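PDB 3E7Q: transcriptional regulator from Pseudomonas aeruginosa, which probably binds operator DNA as a dimeric TetR-family transcriptional repressor. Local coordinates for residues D59-V69 with F116-I126; S99-L110 with L170-L179. All coordinates share one frame; numbering follows the deposited sequence.

Interaction 1 of 2, residues D59-V69 with F116-I126; sequences DALVAEAYLAV and FWGAVGSIEAI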
loop_
_atom_site.group_PDB
_atom_site.type_symbol
_atom_site.label_atom_id
_atom_site.label_comp_id
_atom_site.label_asym_id
_atom_site.label_seq_id
_atom_site.Cartn_x
_atom_site.Cartn_y
_atom_site.Cartn_z
ATOM N N ASP B 59 6.311 -12.971 -17.177
ATOM C CA ASP B 59 4.965 -12.727 -16.646
ATOM C C ASP B 59 4.409 -13.958 -15.913
ATOM O O ASP B 59 3.899 -13.840 -14.831
ATOM C CB ASP B 59 4.003 -12.249 -17.744
ATOM C CG ASP B 59 4.398 -10.928 -18.333
ATOM O OD1 ASP B 59 5.322 -10.227 -17.780
ATOM O OD2 ASP B 59 3.776 -10.573 -19.387
ATOM N N ALA B 60 4.537 -15.125 -16.535
ATOM C CA ALA B 60 4.049 -16.371 -15.999
ATOM C C ALA B 60 4.774 -16.825 -14.717
ATOM O O ALA B 60 4.168 -17.412 -13.839
ATOM C CB ALA B 60 4.183 -17.415 -17.031
ATOM N N LEU B 61 6.071 -16.560 -14.616
ATOM C CA LEU B 61 6.827 -16.869 -13.400
ATOM C C LEU B 61 6.402 -15.957 -12.269
ATOM O O LEU B 61 6.293 -16.385 -11.140
ATOM C CB LEU B 61 8.355 -16.766 -13.637
ATOM C CG LEU B 61 8.945 -17.926 -14.424
ATOM C CD1 LEU B 61 10.340 -17.575 -15.039
ATOM C CD2 LEU B 61 9.013 -19.191 -13.547
ATOM N N VAL B 62 6.145 -14.703 -12.574
ATOM C CA VAL B 62 5.762 -13.722 -11.533
ATOM C C VAL B 62 4.326 -14.010 -11.028
ATOM O O VAL B 62 4.118 -14.072 -9.806
ATOM C CB VAL B 62 5.942 -12.271 -12.020
ATOM C CG1 VAL B 62 5.293 -11.293 -11.089
ATOM C CG2 VAL B 62 7.456 -11.915 -12.222
ATOM N N ALA B 63 3.384 -14.254 -11.955
ATOM C CA ALA B 63 2.044 -14.734 -11.603
ATOM C C ALA B 63 2.089 -15.999 -10.745
ATOM O O ALA B 63 1.372 -16.098 -9.745
ATOM C CB ALA B 63 1.189 -14.978 -12.857
ATOM N N GLU B 64 2.941 -16.955 -11.083
ATOM C CA GLU B 64 3.079 -18.136 -10.209
ATOM C C GLU B 64 3.576 -17.806 -8.793
ATOM O O GLU B 64 3.057 -18.345 -7.795
ATOM C CB GLU B 64 4.015 -19.182 -10.787
ATOM C CG GLU B 64 3.385 -20.330 -11.593
ATOM C CD GLU B 64 2.293 -21.132 -10.849
ATOM O OE1 GLU B 64 2.598 -22.183 -10.195
ATOM O OE2 GLU B 64 1.115 -20.732 -10.989
ATOM N N ALA B 65 4.600 -16.963 -8.693
ATOM C CA ALA B 65 5.055 -16.459 -7.380
ATOM C C ALA B 65 3.951 -15.693 -6.600
ATOM O O ALA B 65 3.832 -15.857 -5.374
ATOM C CB ALA B 65 6.282 -15.603 -7.514
ATOM N N TYR B 66 3.207 -14.842 -7.315
ATOM C CA TYR B 66 2.115 -14.058 -6.765
ATOM C C TYR B 66 1.057 -15.001 -6.204
ATOM O O TYR B 66 0.637 -14.844 -5.093
ATOM C CB TYR B 66 1.500 -13.123 -7.847
ATOM C CG TYR B 66 0.583 -11.954 -7.379
ATOM C CD1 TYR B 66 0.339 -11.680 -6.039
ATOM C CD2 TYR B 66 0.026 -11.112 -8.295
ATOM C CE1 TYR B 66 -0.468 -10.637 -5.647
ATOM C CE2 TYR B 66 -0.764 -10.050 -7.926
ATOM C CZ TYR B 66 -1.009 -9.804 -6.605
ATOM O OH TYR B 66 -1.821 -8.750 -6.241
ATOM N N LEU B 67 0.690 -16.016 -6.970
ATOM C CA LEU B 67 -0.271 -17.025 -6.538
ATOM C C LEU B 67 0.134 -17.834 -5.319
ATOM O O LEU B 67 -0.714 -18.155 -4.471
ATOM C CB LEU B 67 -0.584 -17.987 -7.690
ATOM C CG LEU B 67 -1.824 -17.638 -8.498
ATOM C CD1 LEU B 67 -1.884 -18.396 -9.829
ATOM C CD2 LEU B 67 -3.142 -17.875 -7.642
ATOM N N ALA B 68 1.408 -18.232 -5.282
ATOM C CA ALA B 68 1.995 -18.911 -4.145
ATOM C C ALA B 68 1.924 -18.001 -2.919
ATOM O O ALA B 68 1.529 -18.446 -1.877
ATOM C CB ALA B 68 3.449 -19.324 -4.427
ATOM N N VAL B 69 2.277 -16.731 -3.052
ATOM C CA VAL B 69 2.429 -15.868 -1.888
ATOM C C VAL B 69 1.025 -15.598 -1.270
ATOM O O VAL B 69 0.811 -15.821 -0.036
ATOM C CB VAL B 69 3.192 -14.576 -2.227
ATOM C CG1 VAL B 69 2.973 -13.533 -1.216
ATOM C CG2 VAL B 69 4.684 -14.826 -2.346
ATOM N N PHE B 116 4.665 -6.953 -7.273
ATOM C CA PHE B 116 3.389 -7.504 -7.819
ATOM C C PHE B 116 2.356 -6.423 -8.163
ATOM O O PHE B 116 1.702 -6.424 -9.210
ATOM C CB PHE B 116 2.732 -8.451 -6.808
ATOM C CG PHE B 116 3.549 -9.695 -6.439
ATOM C CD1 PHE B 116 4.277 -10.397 -7.373
ATOM C CD2 PHE B 116 3.485 -10.186 -5.146
ATOM C CE1 PHE B 116 4.970 -11.540 -7.035
ATOM C CE2 PHE B 116 4.175 -11.315 -4.788
ATOM C CZ PHE B 116 4.941 -12.002 -5.766
ATOM N N TRP B 117 2.182 -5.507 -7.237
ATOM C CA TRP B 117 1.273 -4.417 -7.403
ATOM C C TRP B 117 1.631 -3.492 -8.549
ATOM O O TRP B 117 0.763 -2.875 -9.127
ATOM C CB TRP B 117 1.256 -3.647 -6.117
ATOM C CG TRP B 117 0.596 -4.340 -5.027
ATOM C CD1 TRP B 117 -0.320 -5.340 -5.131
ATOM C CD2 TRP B 117 0.740 -4.073 -3.634
ATOM N NE1 TRP B 117 -0.755 -5.688 -3.903
ATOM C CE2 TRP B 117 -0.161 -4.908 -2.965
ATOM C CE3 TRP B 117 1.507 -3.174 -2.892
ATOM C CZ2 TRP B 117 -0.274 -4.927 -1.570
ATOM C CZ3 TRP B 117 1.408 -3.180 -1.542
ATOM C CH2 TRP B 117 0.506 -4.041 -0.878
ATOM N N GLY B 118 2.920 -3.359 -8.869
ATOM C CA GLY B 118 3.321 -2.558 -10.020
ATOM C C GLY B 118 3.035 -3.277 -11.326
ATOM O O GLY B 118 2.748 -2.642 -12.325
ATOM N N ALA B 119 3.138 -4.597 -11.320
ATOM C CA ALA B 119 2.813 -5.411 -12.469
ATOM C C ALA B 119 1.284 -5.515 -12.713
ATOM O O ALA B 119 0.891 -5.941 -13.783
ATOM C CB ALA B 119 3.415 -6.767 -12.304
ATOM N N VAL B 120 0.447 -5.190 -11.709
ATOM C CA VAL B 120 -0.981 -5.385 -11.793
ATOM C C VAL B 120 -1.583 -4.531 -12.928
ATOM O O VAL B 120 -2.387 -5.029 -13.726
ATOM C CB VAL B 120 -1.711 -5.183 -10.426
ATOM C CG1 VAL B 120 -3.171 -4.844 -10.628
ATOM C CG2 VAL B 120 -1.581 -6.396 -9.577
ATOM N N GLY B 121 -1.111 -3.299 -13.073
ATOM C CA GLY B 121 -1.751 -2.368 -14.013
ATOM C C GLY B 121 -1.445 -2.574 -15.498
ATOM O O GLY B 121 -2.272 -2.216 -16.394
ATOM N N SER B 122 -0.251 -3.100 -15.756
ATOM C CA SER B 122 0.220 -3.359 -17.106
ATOM C C SER B 122 0.186 -4.815 -17.544
ATOM O O SER B 122 0.273 -5.065 -18.724
ATOM C CB SER B 122 1.648 -2.826 -17.240
ATOM O OG SER B 122 2.487 -3.333 -16.215
ATOM N N ILE B 123 0.102 -5.797 -16.636
ATOM C CA ILE B 123 0.084 -7.213 -17.075
ATOM C C ILE B 123 -1.227 -7.835 -16.629
ATOM O O ILE B 123 -1.420 -8.033 -15.412
ATOM C CB ILE B 123 1.246 -8.058 -16.467
ATOM C CG1 ILE B 123 2.618 -7.346 -16.604
ATOM C CG2 ILE B 123 1.198 -9.502 -17.005
ATOM C CD1 ILE B 123 3.386 -7.592 -17.943
ATOM N N GLU B 124 -2.096 -8.185 -17.575
ATOM C CA GLU B 124 -3.481 -8.541 -17.232
ATOM C C GLU B 124 -3.566 -9.820 -16.407
ATOM O O GLU B 124 -4.406 -9.905 -15.508
ATOM C CB GLU B 124 -4.468 -8.560 -18.444
ATOM C CG GLU B 124 -5.968 -7.963 -18.069
ATOM C CD GLU B 124 -7.188 -8.980 -18.157
ATOM O OE1 GLU B 124 -7.095 -10.163 -17.736
ATOM O OE2 GLU B 124 -8.298 -8.601 -18.651
ATOM N N ALA B 125 -2.683 -10.777 -16.698
ATOM C CA ALA B 125 -2.572 -12.015 -15.939
ATOM C C ALA B 125 -2.274 -11.775 -14.465
ATOM O O ALA B 125 -2.863 -12.430 -13.598
ATOM C CB ALA B 125 -1.482 -12.989 -16.595
ATOM N N ILE B 126 -1.394 -10.821 -14.179
ATOM C CA ILE B 126 -1.089 -10.429 -12.803
ATOM C C ILE B 126 -2.261 -9.679 -12.155
ATOM O O ILE B 126 -2.586 -9.908 -10.963
ATOM C CB ILE B 126 0.237 -9.616 -12.741
ATOM C CG1 ILE B 126 1.362 -10.549 -13.274
ATOM C CG2 ILE B 126 0.444 -9.077 -11.340
ATOM C CD1 ILE B 126 2.794 -9.934 -13.359
#
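Phe116 lays its ring over that of Tyr66 in an offset stack, with centroids 4.5 Å apart and planes inclined by only 11°. The two side chains run past each other in opposite directions, and each ring therefore meets the root of the other: Phe116 CB stands 3.8 Å from the centroid of the Tyr66 ring, almost on its normal, while Tyr66 CA makes the reciprocal CH-pi contact over the Phe116 face, nearer the rim. Tyr66 reaches this position with CG anti to the backbone N (chi1 -164°). Around the stack, Phe116 fits as a knob into the hole formed by Val62, Ala65, Tyr66 and Val69, with Val62 CG1 in the ring plane at its edge. Ile126 packs by two branches: CG2 lies 3.7 Å from Tyr66 CD2, and CD1 lies 3.6 Å from Val62 CG1. At the far end, Ile123, the N-cap residue of the following helix, places CD1 3.3 Å from both Asp59 OD1 and OD2, a methyl against two carboxylate oxygens. Leu24 and Leu27 of helix 12-34 also touch Phe116, which joins the predicted DNA-binding and C-terminal parts of the TetR fold. The Tyr66 hydroxyl is hydrogen-bonded to His130 ND1, so the one polar atom of the stack is satisfied at its outer end. Cohesion between the segments thus rests on aromatic and aliphatic surfaces, the hydroxyl finding its partner outside both.

Interaction 2 of 2, residues S99-L110 with L170-L179; sequences SFSAELLDPQLL and LDGLWLESGL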
loop_
_atom_site.group_PDB
_atom_site.type_symbol
_atom_site.label_atom_id
_atom_site.label_comp_id
_atom_site.label_asym_id
_atom_site.label_seq_id
_atom_site.Cartn_x
_atom_site.Cartn_y
_atom_site.Cartn_z
ATOM N N SER B 99 -2.767 -11.719 11.500
ATOM C CA SER B 99 -2.366 -10.610 10.605
ATOM C C SER B 99 -1.131 -9.833 11.056
ATOM O O SER B 99 -0.425 -9.291 10.226
ATOM C CB SER B 99 -3.504 -9.587 10.453
ATOM O OG SER B 99 -4.596 -10.095 9.702
ATOM N N PHE B 100 -0.893 -9.768 12.357
ATOM C CA PHE B 100 0.188 -8.987 12.932
ATOM C C PHE B 100 1.227 -9.893 13.624
ATOM O O PHE B 100 2.113 -9.426 14.322
ATOM C CB PHE B 100 -0.402 -7.928 13.881
ATOM C CG PHE B 100 -1.118 -6.817 13.145
ATOM C CD1 PHE B 100 -0.426 -5.761 12.642
ATOM C CD2 PHE B 100 -2.509 -6.851 12.939
ATOM C CE1 PHE B 100 -1.103 -4.739 11.913
ATOM C CE2 PHE B 100 -3.153 -5.868 12.236
ATOM C CZ PHE B 100 -2.453 -4.817 11.744
ATOM N N SER B 101 1.127 -11.196 13.371
ATOM C CA SER B 101 2.113 -12.173 13.777
ATOM C C SER B 101 3.302 -12.020 12.854
ATOM O O SER B 101 3.174 -11.451 11.769
ATOM C CB SER B 101 1.528 -13.590 13.643
ATOM O OG SER B 101 1.368 -13.923 12.264
ATOM N N ALA B 102 4.452 -12.502 13.304
ATOM C CA ALA B 102 5.719 -12.453 12.562
ATOM C C ALA B 102 5.641 -13.097 11.167
ATOM O O ALA B 102 6.284 -12.661 10.238
ATOM C CB ALA B 102 6.791 -13.132 13.394
ATOM N N GLU B 103 4.819 -14.124 11.021
ATOM C CA GLU B 103 4.618 -14.811 9.743
ATOM C C GLU B 103 4.044 -13.850 8.668
ATOM O O GLU B 103 4.685 -13.584 7.638
ATOM C CB GLU B 103 3.724 -16.036 9.962
ATOM C CG GLU B 103 4.367 -17.172 10.829
ATOM C CD GLU B 103 4.454 -16.865 12.359
ATOM O OE1 GLU B 103 3.564 -16.158 12.877
ATOM O OE2 GLU B 103 5.426 -17.328 13.043
ATOM N N LEU B 104 2.891 -13.257 8.937
ATOM C CA LEU B 104 2.281 -12.322 7.981
ATOM C C LEU B 104 2.832 -10.885 8.099
ATOM O O LEU B 104 2.672 -10.068 7.170
ATOM C CB LEU B 104 0.751 -12.345 8.103
ATOM C CG LEU B 104 0.205 -13.729 7.743
ATOM C CD1 LEU B 104 -1.285 -13.821 7.968
ATOM C CD2 LEU B 104 0.578 -14.169 6.297
ATOM N N LEU B 105 3.502 -10.564 9.216
ATOM C CA LEU B 105 4.053 -9.208 9.359
ATOM C C LEU B 105 5.526 -9.143 8.944
ATOM O O LEU B 105 6.153 -8.104 9.077
ATOM C CB LEU B 105 3.775 -8.643 10.762
ATOM C CG LEU B 105 3.676 -7.107 10.864
ATOM C CD1 LEU B 105 2.521 -6.486 10.026
ATOM C CD2 LEU B 105 3.605 -6.638 12.317
ATOM N N ASP B 106 6.061 -10.240 8.397
ATOM C CA ASP B 106 7.450 -10.306 7.919
ATOM C C ASP B 106 7.765 -9.209 6.903
ATOM O O ASP B 106 7.292 -9.249 5.744
ATOM C CB ASP B 106 7.752 -11.686 7.290
ATOM C CG ASP B 106 9.194 -11.801 6.716
ATOM O OD1 ASP B 106 10.131 -11.097 7.201
ATOM O OD2 ASP B 106 9.383 -12.620 5.775
ATOM N N PRO B 107 8.615 -8.249 7.305
ATOM C CA PRO B 107 8.882 -7.136 6.403
ATOM C C PRO B 107 9.701 -7.558 5.184
ATOM O O PRO B 107 9.829 -6.788 4.242
ATOM C CB PRO B 107 9.697 -6.175 7.283
ATOM C CG PRO B 107 10.456 -7.100 8.228
ATOM C CD PRO B 107 9.412 -8.149 8.551
ATOM N N GLN B 108 10.266 -8.758 5.190
ATOM C CA GLN B 108 11.094 -9.167 4.064
ATOM C C GLN B 108 10.339 -9.217 2.778
ATOM O O GLN B 108 10.903 -8.920 1.738
ATOM C CB GLN B 108 11.751 -10.534 4.280
ATOM C CG GLN B 108 12.828 -10.839 3.182
ATOM C CD GLN B 108 13.785 -11.948 3.576
ATOM O OE1 GLN B 108 14.014 -12.212 4.778
ATOM N NE2 GLN B 108 14.367 -12.600 2.569
ATOM N N LEU B 109 9.068 -9.587 2.836
ATOM C CA LEU B 109 8.276 -9.757 1.638
ATOM C C LEU B 109 7.683 -8.455 1.070
ATOM O O LEU B 109 7.093 -8.490 -0.024
ATOM C CB LEU B 109 7.129 -10.733 1.905
ATOM C CG LEU B 109 7.407 -12.228 1.806
ATOM C CD1 LEU B 109 6.126 -12.984 2.215
ATOM C CD2 LEU B 109 7.882 -12.646 0.430
ATOM N N LEU B 110 7.795 -7.333 1.795
ATOM C CA LEU B 110 7.209 -6.055 1.367
ATOM C C LEU B 110 7.606 -5.758 -0.069
ATOM O O LEU B 110 6.772 -5.418 -0.896
ATOM C CB LEU B 110 7.657 -4.908 2.274
ATOM C CG LEU B 110 7.337 -3.472 1.822
ATOM C CD1 LEU B 110 5.890 -3.190 1.996
ATOM C CD2 LEU B 110 8.186 -2.415 2.575
ATOM N N LEU B 170 -6.418 -3.023 7.327
ATOM C CA LEU B 170 -5.391 -4.060 7.435
ATOM C C LEU B 170 -4.249 -3.872 6.495
ATOM O O LEU B 170 -3.104 -3.879 6.926
ATOM C CB LEU B 170 -5.993 -5.476 7.243
ATOM C CG LEU B 170 -6.730 -5.900 8.503
ATOM C CD1 LEU B 170 -7.885 -6.884 8.207
ATOM C CD2 LEU B 170 -5.693 -6.478 9.434
ATOM N N ASP B 171 -4.568 -3.644 5.217
ATOM C CA ASP B 171 -3.578 -3.315 4.172
ATOM C C ASP B 171 -2.727 -2.143 4.526
ATOM O O ASP B 171 -1.487 -2.197 4.390
ATOM C CB ASP B 171 -4.257 -2.958 2.829
ATOM C CG ASP B 171 -4.679 -4.153 2.039
ATOM O OD1 ASP B 171 -4.405 -5.276 2.471
ATOM O OD2 ASP B 171 -5.379 -3.978 1.002
ATOM N N GLY B 172 -3.409 -1.044 4.875
ATOM C CA GLY B 172 -2.772 0.216 5.281
ATOM C C GLY B 172 -1.842 0.011 6.433
ATOM O O GLY B 172 -0.736 0.497 6.426
ATOM N N LEU B 173 -2.305 -0.695 7.458
ATOM C CA LEU B 173 -1.485 -1.014 8.611
ATOM C C LEU B 173 -0.302 -1.938 8.313
ATOM O O LEU B 173 0.797 -1.769 8.841
ATOM C CB LEU B 173 -2.359 -1.633 9.701
ATOM C CG LEU B 173 -3.404 -0.707 10.370
ATOM C CD1 LEU B 173 -4.105 -1.616 11.228
ATOM C CD2 LEU B 173 -2.787 0.506 11.148
ATOM N N TRP B 174 -0.530 -2.928 7.467
ATOM C CA TRP B 174 0.531 -3.829 7.067
ATOM C C TRP B 174 1.635 -3.042 6.321
ATOM O O TRP B 174 2.799 -3.215 6.586
ATOM C CB TRP B 174 -0.041 -4.974 6.224
ATOM C CG TRP B 174 0.993 -5.920 5.786
ATOM C CD1 TRP B 174 1.504 -6.970 6.493
ATOM C CD2 TRP B 174 1.712 -5.882 4.551
ATOM N NE1 TRP B 174 2.501 -7.587 5.777
ATOM C CE2 TRP B 174 2.631 -6.941 4.569
ATOM C CE3 TRP B 174 1.679 -5.037 3.440
ATOM C CZ2 TRP B 174 3.484 -7.191 3.518
ATOM C CZ3 TRP B 174 2.548 -5.289 2.364
ATOM C CH2 TRP B 174 3.437 -6.337 2.416
ATOM N N LEU B 175 1.233 -2.163 5.400
ATOM C CA LEU B 175 2.136 -1.347 4.628
ATOM C C LEU B 175 2.950 -0.392 5.533
ATOM O O LEU B 175 4.172 -0.304 5.428
ATOM C CB LEU B 175 1.343 -0.597 3.529
ATOM C CG LEU B 175 2.079 0.417 2.616
ATOM C CD1 LEU B 175 3.169 -0.297 1.743
ATOM C CD2 LEU B 175 1.057 1.187 1.751
ATOM N N GLU B 176 2.290 0.297 6.450
ATOM C CA GLU B 176 3.029 1.132 7.371
ATOM C C GLU B 176 3.984 0.396 8.307
ATOM O O GLU B 176 5.009 0.948 8.620
ATOM C CB GLU B 176 2.120 2.064 8.178
ATOM C CG GLU B 176 2.933 3.094 9.011
ATOM C CD GLU B 176 4.270 3.643 8.339
ATOM O OE1 GLU B 176 4.306 3.996 7.099
ATOM O OE2 GLU B 176 5.279 3.740 9.109
ATOM N N SER B 177 3.650 -0.815 8.752
ATOM C CA SER B 177 4.547 -1.611 9.589
ATOM C C SER B 177 5.805 -1.845 8.825
ATOM O O SER B 177 6.869 -1.704 9.377
ATOM C CB SER B 177 3.974 -2.990 10.013
ATOM O OG SER B 177 2.693 -2.903 10.674
ATOM N N GLY B 178 5.686 -2.220 7.553
ATOM C CA GLY B 178 6.829 -2.502 6.715
ATOM C C GLY B 178 7.624 -1.270 6.299
ATOM O O GLY B 178 8.834 -1.299 6.287
ATOM N N LEU B 179 6.972 -0.176 5.968
ATOM C CA LEU B 179 7.728 1.054 5.628
ATOM C C LEU B 179 8.484 1.685 6.836
ATOM O O LEU B 179 9.587 2.274 6.679
ATOM C CB LEU B 179 6.834 2.081 4.980
ATOM C CG LEU B 179 6.332 1.689 3.592
ATOM C CD1 LEU B 179 5.221 2.625 3.167
ATOM C CD2 LEU B 179 7.458 1.694 2.614
#
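Trp174 and Leu105 lie alongside one another, pointing opposite ways, with Leu105 CD1 3.7 Å from Trp174 CD1. A chi1 of 180° carries the indole away from its backbone N, out to the end of the short, weakly bonded helix 102-105, where NE1 donates to Leu104 O at 2.9 Å. The oxygen lies 16° out of the indole plane and the N-H...O angle is 135°, so the bond is bent at the hydrogen. At the six-membered ring Leu110 comes in obliquely, CD1 4.0 Å from Trp174 CZ3. Leu110 is a knob among Trp174, Leu175, Gly178 and Leu179. Phe100 meets the helix at a slant: CZ lies 3.6 Å from Leu173 CD1, with Leu173 CB at the ring edge, while CE2 touches Leu170 CD2. Ser177 OG, near the Phe100 ring plane at its edge, sits 3.6 Å from Leu105 CD1 and donates to Leu173 O, one turn back. An Asx turn, Gln108 N to Asp106 OD1, leads into the 3-10 turn 107-109. Trp113 packs edge-to-face with Trp174, Leu104 leans on helix 58-82, and Phe100 and Leu170 both touch Cys193 of helix 186-204; Leu175 packs on Trp117 of the second subunit.

In the fold
From the N terminus, helix 58-82 leaves the predicted DNA-binding region, and its residues 59-69 enter interaction 1. The chain then passes through 99-110, the first half of interaction 2, before 116-126 closes the first loop, with 46 residues between its segments, 35 of them helical. The chain runs on along helix 124-152 into helix 159-179, whose residues 170-179 close the second loop. The segments alternate, so the contacts cross rather than nest. Their centres lie 20 Å apart, yet they touch where Trp117 CH2 meets Trp174 CZ3 at 4.0 Å. Interaction 1 ties the DNA-binding region to the C-terminal domain; interaction 2 is internal to that domain. Both also reach the second subunit.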